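Local coordinates for fiber protein (Raptor adenovirus a, PDB 5FLD) that forms the trimeric head of the viral fibre, the part that probably attaches the virion to a receptor on the host cell, at residues C106-T111 and Y115-M120. The protein carries 2 engineered substitutions. Numbering follows the deposited sequence.
Sequences CIFITT and YRELCM
F108 and Y115 form a hydrogen-bonded pair of this antiparallel hairpin: F108 N gives its hydrogen to Y115 O at 2.8 Å, and Y115 N returns one to F108 O at 2.9 Å. C106 and E117 repeat the reciprocal hydrogen bonds two residues along, C106 N to E117 O being almost straight at 177°. Between them I107 and R116 make the non-hydrogen-bonded pair, where CA of I107 lies 3.3 Å from Y115 O in a CA-H...O contact.

On the face carrying F108, packing centres on its ring. In one of its two modelled conformers, C119 puts SG at the ring edge in plane, a sulfur-aromatic contact. The side chains of E117 and F108 cross at about a right angle, carboxylate and ring planes 49° apart; E117 OE1 comes to 3.9 Å from F108 CE2. R137 salt-bridges E117 OE2 and makes a cation-pi contact with F108, tying acid and ring together. Farther out, T110 CG2 touches the Y115 ring edge, while E143 hydrogen-bonds both T110 OG1 and Y115 OH.

On the other face, I107 CD1 lies beside R116 NH1. The hairpin helps build the trimer interface: R116 NE hydrogen-bonds R137 O of a second subunit, and L118 packs on L118 of the third. Strand 147-159 flanks 102-109, and strand 131-136 flanks 114-125.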
loop_
_atom_site.group_PDB
_atom_site.type_symbol
_atom_site.label_atom_id
_atom_site.label_comp_id
_atom_site.label_asym_id
_atom_site.label_seq_id
_atom_site.Cartn_x
_atom_site.Cartn_y
_atom_site.Cartn_z
ATOM N N CYS A 106 5.795 -3.571 -9.439
ATOM C CA CYS A 106 6.030 -4.563 -10.473
ATOM C C CYS A 106 6.684 -3.941 -11.668
ATOM O O CYS A 106 6.527 -2.737 -11.972
ATOM C CB CYS A 106 4.720 -5.201 -10.926
ATOM S SG CYS A 106 3.917 -6.058 -9.543
ATOM N N ILE A 107 7.406 -4.798 -12.377
ATOM C CA ILE A 107 7.951 -4.455 -13.657
ATOM C C ILE A 107 7.281 -5.333 -14.694
ATOM O O ILE A 107 7.275 -6.564 -14.561
ATOM C CB ILE A 107 9.487 -4.637 -13.748
ATOM C CG1 ILE A 107 10.261 -3.713 -12.787
ATOM C CG2 ILE A 107 9.944 -4.357 -15.156
ATOM C CD1 ILE A 107 11.647 -4.222 -12.474
ATOM N N PHE A 108 6.733 -4.697 -15.721
ATOM C CA PHE A 108 6.125 -5.380 -16.866
ATOM C C PHE A 108 6.993 -5.191 -18.084
ATOM O O PHE A 108 7.237 -4.072 -18.527
ATOM C CB PHE A 108 4.693 -4.905 -17.173
ATOM C CG PHE A 108 3.730 -5.125 -16.040
ATOM C CD1 PHE A 108 3.040 -6.302 -15.915
ATOM C CD2 PHE A 108 3.531 -4.131 -15.068
ATOM C CE1 PHE A 108 2.180 -6.515 -14.833
ATOM C CE2 PHE A 108 2.674 -4.358 -13.993
ATOM C CZ PHE A 108 2.004 -5.531 -13.875
ATOM N N ILE A 109 7.482 -6.303 -18.616
ATOM C CA ILE A 109 8.289 -6.278 -19.832
ATOM C C ILE A 109 7.392 -6.712 -20.972
ATOM O O ILE A 109 6.810 -7.832 -20.975
ATOM C CB ILE A 109 9.486 -7.244 -19.724
ATOM C CG1 ILE A 109 10.320 -6.895 -18.489
ATOM C CG2 ILE A 109 10.306 -7.192 -21.011
ATOM C CD1 ILE A 109 11.563 -7.718 -18.340
ATOM N N THR A 110 7.303 -5.846 -21.976
ATOM C CA THR A 110 6.620 -6.193 -23.210
ATOM C C THR A 110 7.678 -6.226 -24.317
ATOM O O THR A 110 8.839 -5.941 -24.059
ATOM C CB THR A 110 5.509 -5.178 -23.570
ATOM O OG1 THR A 110 6.091 -3.909 -23.888
ATOM C CG2 THR A 110 4.548 -5.020 -22.374
ATOM N N THR A 111 7.286 -6.576 -25.533
ATOM C CA THR A 111 8.258 -6.564 -26.639
ATOM C C THR A 111 8.965 -5.217 -26.759
ATOM O O THR A 111 10.202 -5.161 -26.890
ATOM C CB THR A 111 7.597 -6.956 -27.962
ATOM O OG1 THR A 111 7.058 -8.267 -27.814
ATOM C CG2 THR A 111 8.639 -6.939 -29.105
ATOM N N TYR A 115 7.664 -1.233 -18.135
ATOM C CA TYR A 115 6.780 -0.436 -17.295
ATOM C C TYR A 115 7.023 -0.805 -15.864
ATOM O O TYR A 115 6.881 -1.947 -15.485
ATOM C CB TYR A 115 5.316 -0.729 -17.631
ATOM C CG TYR A 115 4.942 -0.366 -19.050
ATOM C CD1 TYR A 115 4.956 0.957 -19.453
ATOM C CD2 TYR A 115 4.556 -1.326 -19.966
ATOM C CE1 TYR A 115 4.609 1.306 -20.753
ATOM C CE2 TYR A 115 4.196 -0.987 -21.267
ATOM C CZ TYR A 115 4.227 0.337 -21.652
ATOM O OH TYR A 115 3.872 0.692 -22.940
ATOM N N ARG A 116 7.373 0.188 -15.067
ATOM C CA ARG A 116 7.575 0.024 -13.669
ATOM C C ARG A 116 6.425 0.738 -12.987
ATOM O O ARG A 116 6.219 1.942 -13.213
ATOM C CB ARG A 116 8.912 0.633 -13.367
ATOM C CG ARG A 116 9.414 0.420 -12.006
ATOM C CD ARG A 116 10.777 1.122 -11.936
ATOM N NE ARG A 116 11.212 1.183 -10.567
ATOM C CZ ARG A 116 12.055 0.342 -9.982
ATOM N NH1 ARG A 116 12.606 -0.697 -10.653
ATOM N NH2 ARG A 116 12.374 0.558 -8.718
ATOM N N GLU A 117 5.634 -0.003 -12.223
ATOM C CA GLU A 117 4.318 0.477 -11.729
ATOM C C GLU A 117 4.004 -0.053 -10.357
ATOM O O GLU A 117 4.213 -1.228 -10.067
ATOM C CB GLU A 117 3.170 -0.080 -12.590
ATOM C CG GLU A 117 3.155 0.326 -14.012
ATOM C CD GLU A 117 2.011 -0.262 -14.781
ATOM O OE1 GLU A 117 1.060 -0.835 -14.200
ATOM O OE2 GLU A 117 2.056 -0.103 -15.992
ATOM N N LEU A 118 3.391 0.789 -9.525
ATOM C CA LEU A 118 2.686 0.290 -8.350
ATOM C C LEU A 118 1.349 -0.292 -8.790
ATOM O O LEU A 118 0.635 0.306 -9.590
ATOM C CB LEU A 118 2.474 1.380 -7.263
ATOM C CG LEU A 118 3.692 1.881 -6.488
ATOM C CD1 LEU A 118 3.264 2.653 -5.244
ATOM C CD2 LEU A 118 4.560 0.738 -6.049
ATOM N N CYS A 119 1.045 -1.457 -8.246
ATOM C CA CYS A 119 -0.160 -2.253 -8.536
ATOM C C CYS A 119 -0.723 -2.772 -7.244
ATOM O O CYS A 119 0.002 -2.822 -6.242
ATOM C CB CYS A 119 0.201 -3.483 -9.346
ATOM S SG CYS A 119 0.965 -3.131 -10.928
ATOM N N MET A 120 -1.967 -3.219 -7.250
ATOM C CA MET A 120 -2.464 -3.949 -6.094
ATOM C C MET A 120 -2.623 -5.408 -6.487
ATOM O O MET A 120 -2.926 -5.724 -7.641
ATOM C CB MET A 120 -3.719 -3.340 -5.538
ATOM C CG MET A 120 -3.406 -1.978 -4.880
ATOM S SD MET A 120 -4.636 -1.413 -3.742
ATOM C CE MET A 120 -4.066 -2.311 -2.301
#